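Long-range contacts in major pilin protein fimA (PDB 2IMH), which is of unknown biochemical function but belongs to the DUF1028 family and folds as a four-layer alpha-beta-beta-alpha sandwich: residues Ala43-Pro49 and Tyr83-Ala87; Glu56-His60 and Ala70-Val74; Phe112-Ala117 and Met131-Val136; Phe142-Leu147 and Ala167-Leu171. One frame throughout, in Å; residues are numbered along the deposited sequence.

Contact 1 (Ala43-Pro49 and Tyr83-Ala87); sequences ASQGAAP and YRQLA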
loop_
_atom_site.group_PDB
_atom_site.type_symbol
_atom_site.label_atom_id
_atom_site.label_comp_id
_atom_site.label_asym_id
_atom_site.label_seq_id
_atom_site.Cartn_x
_atom_site.Cartn_y
_atom_site.Cartn_z
ATOM N N ALA A 43 3.782 -3.919 -4.100
ATOM C CA ALA A 43 3.039 -3.004 -4.968
ATOM C C ALA A 43 3.382 -3.440 -6.373
ATOM O O ALA A 43 4.535 -3.310 -6.779
ATOM C CB ALA A 43 3.495 -1.542 -4.730
ATOM N N SER A 44 2.405 -3.981 -7.099
ATOM C CA SER A 44 2.669 -4.476 -8.453
ATOM C C SER A 44 1.887 -3.604 -9.428
ATOM O O SER A 44 0.661 -3.523 -9.345
ATOM C CB SER A 44 2.278 -5.952 -8.560
ATOM O OG SER A 44 2.458 -6.452 -9.889
ATOM N N GLN A 45 2.599 -2.946 -10.343
ATOM C CA GLN A 45 1.981 -1.885 -11.148
ATOM C C GLN A 45 2.680 -1.791 -12.505
ATOM O O GLN A 45 3.325 -2.762 -12.946
ATOM C CB GLN A 45 2.041 -0.545 -10.385
ATOM C CG GLN A 45 3.445 -0.134 -9.967
ATOM C CD GLN A 45 3.466 0.836 -8.783
ATOM O OE1 GLN A 45 2.753 0.633 -7.800
ATOM N NE2 GLN A 45 4.301 1.884 -8.873
ATOM N N GLY A 46 2.555 -0.632 -13.144
ATOM C CA GLY A 46 3.207 -0.399 -14.445
ATOM C C GLY A 46 2.240 -0.478 -15.613
ATOM O O GLY A 46 1.014 -0.545 -15.426
ATOM N N ALA A 47 2.796 -0.479 -16.825
ATOM C CA ALA A 47 1.996 -0.351 -18.040
ATOM C C ALA A 47 1.069 -1.530 -18.254
ATOM O O ALA A 47 -0.097 -1.350 -18.665
ATOM C CB ALA A 47 2.913 -0.145 -19.256
ATOM N N ALA A 48 1.598 -2.726 -17.974
ATOM C CA ALA A 48 0.864 -3.972 -18.085
ATOM C C ALA A 48 1.123 -4.730 -16.780
ATOM O O ALA A 48 1.981 -5.621 -16.717
ATOM C CB ALA A 48 1.355 -4.769 -19.282
ATOM N N PRO A 49 0.378 -4.370 -15.729
ATOM C CA PRO A 49 0.656 -4.912 -14.392
ATOM C C PRO A 49 0.375 -6.413 -14.296
ATOM O O PRO A 49 -0.574 -6.914 -14.906
ATOM C CB PRO A 49 -0.311 -4.130 -13.496
ATOM C CG PRO A 49 -1.450 -3.749 -14.406
ATOM C CD PRO A 49 -0.759 -3.432 -15.718
ATOM N N TYR A 83 7.489 -4.153 -19.329
ATOM C CA TYR A 83 6.211 -3.442 -19.314
ATOM C C TYR A 83 5.570 -3.336 -17.933
ATOM O O TYR A 83 4.388 -3.001 -17.811
ATOM C CB TYR A 83 5.238 -4.091 -20.283
ATOM C CG TYR A 83 5.627 -3.820 -21.715
ATOM C CD1 TYR A 83 5.032 -2.784 -22.431
ATOM C CD2 TYR A 83 6.627 -4.570 -22.331
ATOM C CE1 TYR A 83 5.411 -2.516 -23.750
ATOM C CE2 TYR A 83 7.016 -4.313 -23.637
ATOM C CZ TYR A 83 6.401 -3.287 -24.340
ATOM O OH TYR A 83 6.779 -3.027 -25.646
ATOM N N ARG A 84 6.346 -3.604 -16.887
ATOM C CA ARG A 84 5.754 -3.556 -15.540
ATOM C C ARG A 84 6.758 -3.137 -14.480
ATOM O O ARG A 84 7.940 -2.919 -14.781
ATOM C CB ARG A 84 5.011 -4.858 -15.178
ATOM C CG ARG A 84 5.288 -6.060 -16.104
ATOM C CD ARG A 84 4.539 -7.311 -15.660
ATOM N NE ARG A 84 4.739 -8.419 -16.602
ATOM C CZ ARG A 84 4.117 -8.520 -17.778
ATOM N NH1 ARG A 84 3.233 -7.595 -18.162
ATOM N NH2 ARG A 84 4.373 -9.550 -18.565
ATOM N N GLN A 85 6.273 -3.000 -13.248
ATOM C CA GLN A 85 7.027 -2.363 -12.188
ATOM C C GLN A 85 6.605 -3.039 -10.878
ATOM O O GLN A 85 5.426 -3.328 -10.694
ATOM C CB GLN A 85 6.688 -0.872 -12.143
ATOM C CG GLN A 85 7.411 -0.097 -11.055
ATOM C CD GLN A 85 7.167 1.400 -11.137
ATOM O OE1 GLN A 85 6.034 1.855 -11.286
ATOM N NE2 GLN A 85 8.245 2.176 -11.019
ATOM N N LEU A 86 7.569 -3.311 -10.009
ATOM C CA LEU A 86 7.312 -4.078 -8.794
ATOM C C LEU A 86 8.121 -3.545 -7.625
ATOM O O LEU A 86 9.304 -3.225 -7.764
ATOM C CB LEU A 86 7.681 -5.559 -9.022
ATOM C CG LEU A 86 7.411 -6.517 -7.845
ATOM C CD1 LEU A 86 5.908 -6.579 -7.548
ATOM C CD2 LEU A 86 7.968 -7.919 -8.123
ATOM N N ALA A 87 7.478 -3.445 -6.468
ATOM C CA ALA A 87 8.174 -3.024 -5.266
ATOM C C ALA A 87 7.752 -3.972 -4.162
ATOM O O ALA A 87 6.607 -4.451 -4.134
ATOM C CB ALA A 87 7.801 -1.608 -4.898
#
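A43 pairs with A87 through two backbone hydrogen bonds, A43 N to A87 O at 2.9 Å and A87 N to A43 O at 3.0 Å, in antiparallel register. S44 and L86 form the next, non-hydrogen-bonded pair on the opposite face, where S44 CB meets L86 CD1 at 3.8 Å; the S44 hydroxyl is bonded to S50 O. At Q45 the hydrogen-bonded pairing with Q85 resumes (Q45 N to Q85 O, 2.9 Å), and the side chains join as well. Q45 NE2 reaches Q85 OE1 at 3.0 Å in its own amide plane but 61° out of the acceptor's. The two amide planes are 72° apart, and each amide has further partners: S6 for Q45 OE1, T99 and N120 for Q85. At G46 the CA atoms come closest, 4.2 Å from G46 CA to R84 CA; a CB would collide with R84 CA, and the backbone angles alone call for glycine. The turn then presents A48 N to Y83 O at 2.8 Å. R84 runs extended alongside the A48 carbonyl, its chi1 strained to 14°, and NH1 meets A48 O at 2.7 Å near the guanidinium plane while NE makes a salt bridge to D78. With a methionine in its place, the A48 carbonyl would probably lose this donor and D78 its charged mate. Residues 43-45 and 85-87 belong to the two middle strands of the four-stranded antiparallel sheet, with the loops 46-49 and 83-84 carrying on the pairing; this sheet is one of the two stacked in an alpha-beta-beta-alpha sandwich.

Contact 2 (Glu56-His60 and Ala70-Val74); sequences EVLQH and AVNHV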
loop_
_atom_site.group_PDB
_atom_site.type_symbol
_atom_site.label_atom_id
_atom_site.label_comp_id
_atom_site.label_asym_id
_atom_site.label_seq_id
_atom_site.Cartn_x
_atom_site.Cartn_y
_atom_site.Cartn_z
ATOM N N GLU A 56 3.435 -13.540 -5.978
ATOM C CA GLU A 56 4.634 -14.362 -5.941
ATOM C C GLU A 56 5.780 -13.734 -5.161
ATOM O O GLU A 56 6.498 -14.436 -4.432
ATOM C CB GLU A 56 5.059 -14.735 -7.366
ATOM C CG GLU A 56 4.035 -15.671 -7.971
ATOM C CD GLU A 56 4.362 -16.102 -9.393
ATOM O OE1 GLU A 56 5.519 -15.908 -9.826
ATOM O OE2 GLU A 56 3.448 -16.651 -10.058
ATOM N N VAL A 57 5.964 -12.425 -5.285
ATOM C CA VAL A 57 7.057 -11.772 -4.536
ATOM C C VAL A 57 6.893 -11.939 -3.025
ATOM O O VAL A 57 7.890 -12.090 -2.311
ATOM C CB VAL A 57 7.248 -10.288 -4.957
ATOM C CG1 VAL A 57 6.222 -9.379 -4.312
ATOM C CG2 VAL A 57 8.658 -9.809 -4.673
ATOM N N LEU A 58 5.646 -11.936 -2.548
ATOM C CA LEU A 58 5.379 -12.179 -1.118
ATOM C C LEU A 58 5.792 -13.609 -0.710
ATOM O O LEU A 58 6.373 -13.827 0.358
ATOM C CB LEU A 58 3.908 -11.936 -0.794
ATOM C CG LEU A 58 3.452 -10.474 -0.912
ATOM C CD1 LEU A 58 1.957 -10.360 -0.633
ATOM C CD2 LEU A 58 4.224 -9.531 0.020
ATOM N N GLN A 59 5.514 -14.579 -1.572
ATOM C CA GLN A 59 5.957 -15.947 -1.307
ATOM C C GLN A 59 7.477 -16.045 -1.199
ATOM O O GLN A 59 7.992 -16.734 -0.318
ATOM C CB GLN A 59 5.421 -16.906 -2.370
ATOM C CG GLN A 59 5.671 -18.373 -2.006
ATOM C CD GLN A 59 5.048 -18.774 -0.678
ATOM O OE1 GLN A 59 3.883 -18.460 -0.392
ATOM N NE2 GLN A 59 5.814 -19.490 0.136
ATOM N N HIS A 60 8.205 -15.341 -2.069
ATOM C CA HIS A 60 9.664 -15.372 -1.967
ATOM C C HIS A 60 10.157 -14.789 -0.646
ATOM O O HIS A 60 11.123 -15.284 -0.079
ATOM C CB HIS A 60 10.332 -14.686 -3.151
ATOM C CG HIS A 60 10.199 -15.452 -4.429
ATOM N ND1 HIS A 60 11.079 -16.450 -4.791
ATOM C CD2 HIS A 60 9.272 -15.393 -5.413
ATOM C CE1 HIS A 60 10.710 -16.956 -5.958
ATOM N NE2 HIS A 60 9.618 -16.331 -6.358
ATOM N N ALA A 70 14.063 -11.391 -4.065
ATOM C CA ALA A 70 12.659 -11.711 -4.319
ATOM C C ALA A 70 12.151 -10.990 -5.585
ATOM O O ALA A 70 11.550 -11.603 -6.469
ATOM C CB ALA A 70 11.824 -11.321 -3.107
ATOM N N VAL A 71 12.401 -9.689 -5.671
ATOM C CA VAL A 71 11.968 -8.913 -6.827
ATOM C C VAL A 71 12.690 -9.415 -8.086
ATOM O O VAL A 71 12.064 -9.615 -9.129
ATOM C CB VAL A 71 12.183 -7.397 -6.606
ATOM C CG1 VAL A 71 11.920 -6.628 -7.881
ATOM C CG2 VAL A 71 11.256 -6.899 -5.477
ATOM N N ASN A 72 13.999 -9.636 -7.979
ATOM C CA ASN A 72 14.755 -10.102 -9.143
ATOM C C ASN A 72 14.304 -11.486 -9.625
ATOM O O ASN A 72 14.188 -11.695 -10.835
ATOM C CB ASN A 72 16.271 -10.016 -8.892
ATOM C CG ASN A 72 16.782 -8.573 -8.818
ATOM O OD1 ASN A 72 16.065 -7.619 -9.136
ATOM N ND2 ASN A 72 18.034 -8.407 -8.387
ATOM N N HIS A 73 14.025 -12.412 -8.701
ATOM C CA HIS A 73 13.536 -13.767 -9.030
ATOM C C HIS A 73 12.229 -13.721 -9.808
ATOM O O HIS A 73 12.018 -14.465 -10.772
ATOM C CB HIS A 73 13.254 -14.584 -7.759
ATOM C CG HIS A 73 14.460 -14.886 -6.923
ATOM N ND1 HIS A 73 14.378 -15.114 -5.565
ATOM C CD2 HIS A 73 15.770 -15.003 -7.247
ATOM C CE1 HIS A 73 15.585 -15.360 -5.089
ATOM N NE2 HIS A 73 16.447 -15.300 -6.088
ATOM N N VAL A 74 11.324 -12.876 -9.339
ATOM C CA VAL A 74 10.016 -12.772 -9.946
ATOM C C VAL A 74 10.099 -12.128 -11.329
ATOM O O VAL A 74 9.512 -12.635 -12.281
ATOM C CB VAL A 74 9.063 -11.989 -9.024
ATOM C CG1 VAL A 74 7.801 -11.595 -9.753
ATOM C CG2 VAL A 74 8.763 -12.827 -7.815
#
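H60 of helix 51-62 meets A70, V74 and H73 of helix 67-76, in turn through its CB, the CD2/NE2 end of its ring and the ND1/CE1 end. CB rests against A70 CB at 3.7 Å. With CG turned anti to the carbonyl carbon (chi1 -71°), the ring lies against helix 67-76, with V74 and H73 on the same side of its plane. CD2 lies 3.6 Å from V74 CG2, which meets the ring obliquely, and NE2 follows at 3.9 Å from the same methyl. ND1 and CE1 come near H73, whose CB sits over that face of the H60 ring, 4.2 Å from its centroid and 21° off the normal, a CH-pi contact. The two rings themselves are oblique; H73 has two deposited conformers, so its ring position is less certain. Cut back to an alanine, this position would probably lose the ring that lies against V74 CG2 and H73 CB, leaving a gap beside helix 67-76. The two helices, consecutive in the chain, make up the outer helical layer over the four-stranded sheet; segments 56-60 and 70-74 cross at 132°, axes 8.9 Å apart. One turn before H60, V57 fills the angle between the helices: CG2 meets A70 CB at 3.8 Å and V71 CG2 at 4.0 Å. V74 CG2 closes on V57 from the next turn, at 4.1 Å from V57 CB. On the sheet side, V57 also touches L86 and A88, while V71 packs on A88 and V74 on L86.

Contact 3 (Phe112-Ala117 and Met131-Val136); sequences FASGIA and MTEAFV
F112 lies against three residues of helix 126-137, at the hairpin end of the six-stranded sheet that this helix covers as an outer layer of the sandwich. The nearest partner is F135: F112 CE1 comes to 3.5 Å from F135 CD2, the centroids stand 5.5 Å apart and the planes make 48°, an oblique pairing. T132 slides alongside in the opposite direction, its CG2 methyl 3.6 Å from F112 CB. V136 CG1 approaches CD1 of the F112 ring, although V136 was deposited in two conformers and this touch is correspondingly doubtful. Further along the strand, A117 CB meets the selenium of selenomethionine M131 at 3.9 Å.

Behind this shell lie a side-chain bond, packing from strand 4-11 and the hairpin's backbone bonds. T132 OG1 is hydrogen-bonded to L128 O one turn earlier in its helix, an arrangement in which CG2 is the branch turned to F112. The I7 side chain touches both F112 and M131, and A9 touches F135, so strand 4-11 packs on the same residues. F112 and G115 bond reciprocally, F112 N to G115 O at 3.0 Å and G115 N to F112 O at 3.2 Å, enclosing the two-residue hairpin turn A113-S114. With chi1 at 53°, CG sits between the backbone N and carbonyl carbon and the ring bends back over G115, whose C lies 3.4 Å above one ring face; a CB on G115 would clash with F112 CZ.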
loop_
_atom_site.group_PDB
_atom_site.type_symbol
_atom_site.label_atom_id
_atom_site.label_comp_id
_atom_site.label_asym_id
_atom_site.label_seq_id
_atom_site.Cartn_x
_atom_site.Cartn_y
_atom_site.Cartn_z
ATOM N N PHE A 112 13.467 4.468 1.512
ATOM C CA PHE A 112 13.684 5.361 2.643
ATOM C C PHE A 112 13.674 4.478 3.887
ATOM O O PHE A 112 13.435 3.288 3.777
ATOM C CB PHE A 112 12.618 6.468 2.686
ATOM C CG PHE A 112 11.199 5.960 2.641
ATOM C CD1 PHE A 112 10.528 5.646 3.813
ATOM C CD2 PHE A 112 10.538 5.800 1.421
ATOM C CE1 PHE A 112 9.208 5.169 3.790
ATOM C CE2 PHE A 112 9.219 5.326 1.373
ATOM C CZ PHE A 112 8.554 5.005 2.555
ATOM N N ALA A 113 14.031 4.984 5.059
ATOM C CA ALA A 113 14.380 4.059 6.159
ATOM C C ALA A 113 13.415 2.874 6.358
ATOM O O ALA A 113 13.846 1.728 6.572
ATOM C CB ALA A 113 14.560 4.823 7.463
ATOM N N SER A 114 12.120 3.150 6.269
ATOM C CA SER A 114 11.100 2.169 6.629
ATOM C C SER A 114 10.121 1.883 5.498
ATOM O O SER A 114 8.942 1.630 5.747
ATOM C CB SER A 114 10.319 2.672 7.838
ATOM O OG SER A 114 9.563 3.816 7.482
ATOM N N GLY A 115 10.605 1.900 4.259
ATOM C CA GLY A 115 9.722 1.706 3.116
ATOM C C GLY A 115 10.264 2.058 1.748
ATOM O O GLY A 115 11.474 2.221 1.572
ATOM N N ILE A 116 9.352 2.183 0.788
ATOM C CA ILE A 116 9.729 2.396 -0.616
ATOM C C ILE A 116 8.561 3.042 -1.355
ATOM O O ILE A 116 7.409 2.639 -1.191
ATOM C CB ILE A 116 10.199 1.072 -1.305
ATOM C CG1 ILE A 116 10.745 1.327 -2.718
ATOM C CG2 ILE A 116 9.070 0.016 -1.353
ATOM C CD1 ILE A 116 11.473 0.120 -3.290
ATOM N N ALA A 117 8.878 4.063 -2.142
ATOM C CA ALA A 117 7.909 4.725 -2.995
ATOM C C ALA A 117 8.273 4.357 -4.436
ATOM O O ALA A 117 9.456 4.278 -4.761
ATOM C CB ALA A 117 8.026 6.215 -2.810
HETATM N N MSE A 131 6.591 12.615 -2.124
HETATM C CA MSE A 131 5.886 11.525 -1.447
HETATM C C MSE A 131 6.682 11.021 -0.237
HETATM O O MSE A 131 6.153 10.876 0.865
HETATM C CB MSE A 131 5.688 10.377 -2.438
HETATM C CG MSE A 131 4.817 9.274 -1.914
HETATM SE SE MSE A 131 4.545 7.962 -3.306
HETATM C CE MSE A 131 2.696 7.529 -2.825
ATOM N N THR A 132 7.962 10.741 -0.465
ATOM C CA THR A 132 8.846 10.204 0.583
ATOM C C THR A 132 9.035 11.216 1.717
ATOM O O THR A 132 8.851 10.904 2.906
ATOM C CB THR A 132 10.215 9.860 -0.036
ATOM O OG1 THR A 132 10.053 8.843 -1.036
ATOM C CG2 THR A 132 11.181 9.372 1.029
ATOM N N GLU A 133 9.406 12.439 1.351
ATOM C CA GLU A 133 9.568 13.509 2.338
ATOM C C GLU A 133 8.319 13.651 3.214
ATOM O O GLU A 133 8.426 13.756 4.431
ATOM C CB GLU A 133 9.866 14.840 1.637
ATOM C CG GLU A 133 9.987 16.044 2.580
ATOM C CD GLU A 133 10.114 17.388 1.853
ATOM O OE1 GLU A 133 10.033 17.433 0.602
ATOM O OE2 GLU A 133 10.295 18.419 2.543
ATOM N N ALA A 134 7.138 13.661 2.593
ATOM C CA ALA A 134 5.884 13.784 3.348
ATOM C C ALA A 134 5.690 12.631 4.330
ATOM O O ALA A 134 5.330 12.865 5.488
ATOM C CB ALA A 134 4.694 13.911 2.420
ATOM N N PHE A 135 5.952 11.403 3.894
ATOM C CA PHE A 135 5.815 10.249 4.788
ATOM C C PHE A 135 6.783 10.306 5.968
ATOM O O PHE A 135 6.382 10.132 7.118
ATOM C CB PHE A 135 6.015 8.929 4.039
ATOM C CG PHE A 135 5.772 7.737 4.894
ATOM C CD1 PHE A 135 4.470 7.265 5.096
ATOM C CD2 PHE A 135 6.834 7.114 5.551
ATOM C CE1 PHE A 135 4.245 6.183 5.930
ATOM C CE2 PHE A 135 6.615 6.029 6.371
ATOM C CZ PHE A 135 5.315 5.572 6.569
ATOM N N VAL A 136 8.057 10.558 5.678
ATOM C CA VAL A 136 9.073 10.504 6.724
ATOM C C VAL A 136 8.989 11.700 7.674
ATOM O O VAL A 136 9.264 11.557 8.859
ATOM C CB VAL A 136 10.508 10.303 6.159
ATOM C CG1 VAL A 136 10.589 8.984 5.383
ATOM C CG2 VAL A 136 10.927 11.473 5.289
#

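Contact 4 (Phe142-Leu147 and Ala167-Leu171); sequences FERRLL and AMLVL
M168 and V170, alternate residues of one strand, point into helix 142-155 and meet its residues mainly through apolar contacts. M168, a selenomethionine, bends at chi3 (-63°), which brings its CE methyl in between L146 and L147: CE lies 3.5 Å from L146 CB and 3.4 Å from L147 CD2. These distances are tight for carbon, but M168 has two deposited conformers, so the apparent crowding is doubtful. V170 divides its branches. CG2 meets L146 CD1 at 3.8 Å, whereas CG1 comes in at the edge of the F142 ring, near its plane, with F142 CE2 at 4.0 Å. L146 CD1 in turn lies over one face of that ring, so F142 is met by L146 on a face and by V170 at the rim.

Polar atoms take part at the border. In the conformer described, the E143 carbonyl O is 3.5 Å from the selenium of M168, and that same oxygen accepts the helical bond from L147 N. The E143 side chain bends at chi2 (83°), bringing OE2 within 4.0 Å of V170 CG1; it has a long, weak ion pair with R175.

Segments 142-147 and 167-171 run at 152°, axes 9.9 Å apart, the helix lying against the outer face of the six-stranded sheet, where strand 165-172 bonds to 16-23 on one flank and 175-182 on the other. Helix 126-137 borders it through F135, and helix 189-200 through L193 and Y197.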
loop_
_atom_site.group_PDB
_atom_site.type_symbol
_atom_site.label_atom_id
_atom_site.label_comp_id
_atom_site.label_asym_id
_atom_site.label_seq_id
_atom_site.Cartn_x
_atom_site.Cartn_y
_atom_site.Cartn_z
ATOM N N PHE A 142 0.388 6.249 11.725
ATOM C CA PHE A 142 0.876 5.549 10.523
ATOM C C PHE A 142 -0.031 5.749 9.312
ATOM O O PHE A 142 0.432 6.131 8.233
ATOM C CB PHE A 142 1.019 4.066 10.856
ATOM C CG PHE A 142 1.553 3.206 9.737
ATOM C CD1 PHE A 142 2.765 3.492 9.124
ATOM C CD2 PHE A 142 0.877 2.064 9.359
ATOM C CE1 PHE A 142 3.270 2.660 8.126
ATOM C CE2 PHE A 142 1.378 1.222 8.361
ATOM C CZ PHE A 142 2.560 1.529 7.738
ATOM N N GLU A 143 -1.327 5.510 9.496
ATOM C CA GLU A 143 -2.293 5.625 8.392
ATOM C C GLU A 143 -2.350 7.028 7.793
ATOM O O GLU A 143 -2.468 7.184 6.581
ATOM C CB GLU A 143 -3.681 5.222 8.876
ATOM C CG GLU A 143 -3.772 3.762 9.304
ATOM C CD GLU A 143 -3.296 3.478 10.731
ATOM O OE1 GLU A 143 -2.836 4.399 11.450
ATOM O OE2 GLU A 143 -3.390 2.301 11.138
ATOM N N ARG A 144 -2.274 8.043 8.651
ATOM C CA ARG A 144 -2.305 9.426 8.199
ATOM C C ARG A 144 -1.013 9.821 7.504
ATOM O O ARG A 144 -1.019 10.728 6.672
ATOM C CB ARG A 144 -2.614 10.390 9.361
ATOM C CG ARG A 144 -4.030 10.242 9.919
ATOM C CD ARG A 144 -4.238 11.169 11.142
ATOM N NE ARG A 144 -4.324 12.575 10.726
ATOM C CZ ARG A 144 -4.240 13.634 11.538
ATOM N NH1 ARG A 144 -4.070 13.485 12.854
ATOM N NH2 ARG A 144 -4.333 14.863 11.023
ATOM N N ARG A 145 0.086 9.145 7.848
ATOM C CA ARG A 145 1.370 9.357 7.168
ATOM C C ARG A 145 1.267 8.870 5.728
ATOM O O ARG A 145 1.746 9.529 4.803
ATOM C CB ARG A 145 2.503 8.627 7.901
ATOM C CG ARG A 145 3.190 9.477 8.962
ATOM C CD ARG A 145 3.515 8.707 10.227
ATOM N NE ARG A 145 4.434 7.580 10.050
ATOM C CZ ARG A 145 4.546 6.579 10.918
ATOM N NH1 ARG A 145 5.394 5.592 10.695
ATOM N NH2 ARG A 145 3.797 6.557 12.011
ATOM N N LEU A 146 0.625 7.709 5.550
ATOM C CA LEU A 146 0.391 7.158 4.215
ATOM C C LEU A 146 -0.468 8.113 3.412
ATOM O O LEU A 146 -0.153 8.430 2.267
ATOM C CB LEU A 146 -0.256 5.771 4.296
ATOM C CG LEU A 146 0.615 4.639 4.870
ATOM C CD1 LEU A 146 -0.253 3.410 5.139
ATOM C CD2 LEU A 146 1.806 4.296 3.948
ATOM N N LEU A 147 -1.536 8.623 4.028
ATOM C CA LEU A 147 -2.392 9.604 3.341
ATOM C C LEU A 147 -1.618 10.868 2.959
ATOM O O LEU A 147 -1.770 11.382 1.847
ATOM C CB LEU A 147 -3.626 9.944 4.181
ATOM C CG LEU A 147 -4.695 8.849 4.293
ATOM C CD1 LEU A 147 -5.720 9.165 5.398
ATOM C CD2 LEU A 147 -5.410 8.606 2.955
ATOM N N ALA A 167 -6.220 3.925 -2.784
ATOM C CA ALA A 167 -6.431 2.864 -1.811
ATOM C C ALA A 167 -5.369 2.853 -0.727
ATOM O O ALA A 167 -4.265 3.397 -0.901
ATOM C CB ALA A 167 -6.456 1.518 -2.497
HETATM N N MSE A 168 -5.709 2.169 0.361
HETATM C CA MSE A 168 -4.775 1.927 1.450
HETATM C C MSE A 168 -4.995 0.515 1.953
HETATM O O MSE A 168 -6.110 -0.017 1.878
HETATM C CB MSE A 168 -4.992 2.917 2.602
HETATM C CG MSE A 168 -3.875 2.928 3.643
HETATM SE SE MSE A 168 -3.909 4.535 4.768
HETATM C CE MSE A 168 -3.593 5.800 3.329
ATOM N N LEU A 169 -3.921 -0.088 2.452
ATOM C CA LEU A 169 -4.001 -1.416 3.021
ATOM C C LEU A 169 -3.071 -1.417 4.220
ATOM O O LEU A 169 -1.874 -1.128 4.063
ATOM C CB LEU A 169 -3.551 -2.463 1.997
ATOM C CG LEU A 169 -3.482 -3.899 2.528
ATOM C CD1 LEU A 169 -4.904 -4.361 2.870
ATOM C CD2 LEU A 169 -2.806 -4.868 1.543
ATOM N N VAL A 170 -3.602 -1.741 5.397
ATOM C CA VAL A 170 -2.774 -1.794 6.608
ATOM C C VAL A 170 -3.090 -3.048 7.401
ATOM O O VAL A 170 -4.260 -3.377 7.625
ATOM C CB VAL A 170 -2.941 -0.538 7.499
ATOM C CG1 VAL A 170 -2.133 -0.686 8.829
ATOM C CG2 VAL A 170 -2.511 0.732 6.728
ATOM N N LEU A 171 -2.030 -3.734 7.829
ATOM C CA LEU A 171 -2.144 -5.025 8.518
ATOM C C LEU A 171 -1.397 -4.997 9.838
ATOM O O LEU A 171 -0.320 -4.430 9.936
ATOM C CB LEU A 171 -1.550 -6.145 7.654
ATOM C CG LEU A 171 -2.023 -6.255 6.194
ATOM C CD1 LEU A 171 -1.292 -7.405 5.504
ATOM C CD2 LEU A 171 -3.542 -6.459 6.151
#

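Overall arrangement
The four contacts sample successive layers of one alpha-beta-beta-alpha sandwich, a build reminiscent of Ntn hydrolases, though no active site or ligand is established here. Contact 2 is nested in the loop closed by contact 1, and its helices pack on the strands of contact 1 through L86 CD2, 4.0 Å from V57 CG2. On the other face of that sheet, A87 CB touches I116 CG2 at 4.1 Å, joining contact 1 to contact 3 across the two sheets. Contacts 3 and 4, centres about 12 Å apart, share the outer face of the six-stranded sheet and meet at F135 CE1 and L146 CD2, 3.7 Å apart. Contacts 2 and 4 do not touch; their centres are about 23 Å apart.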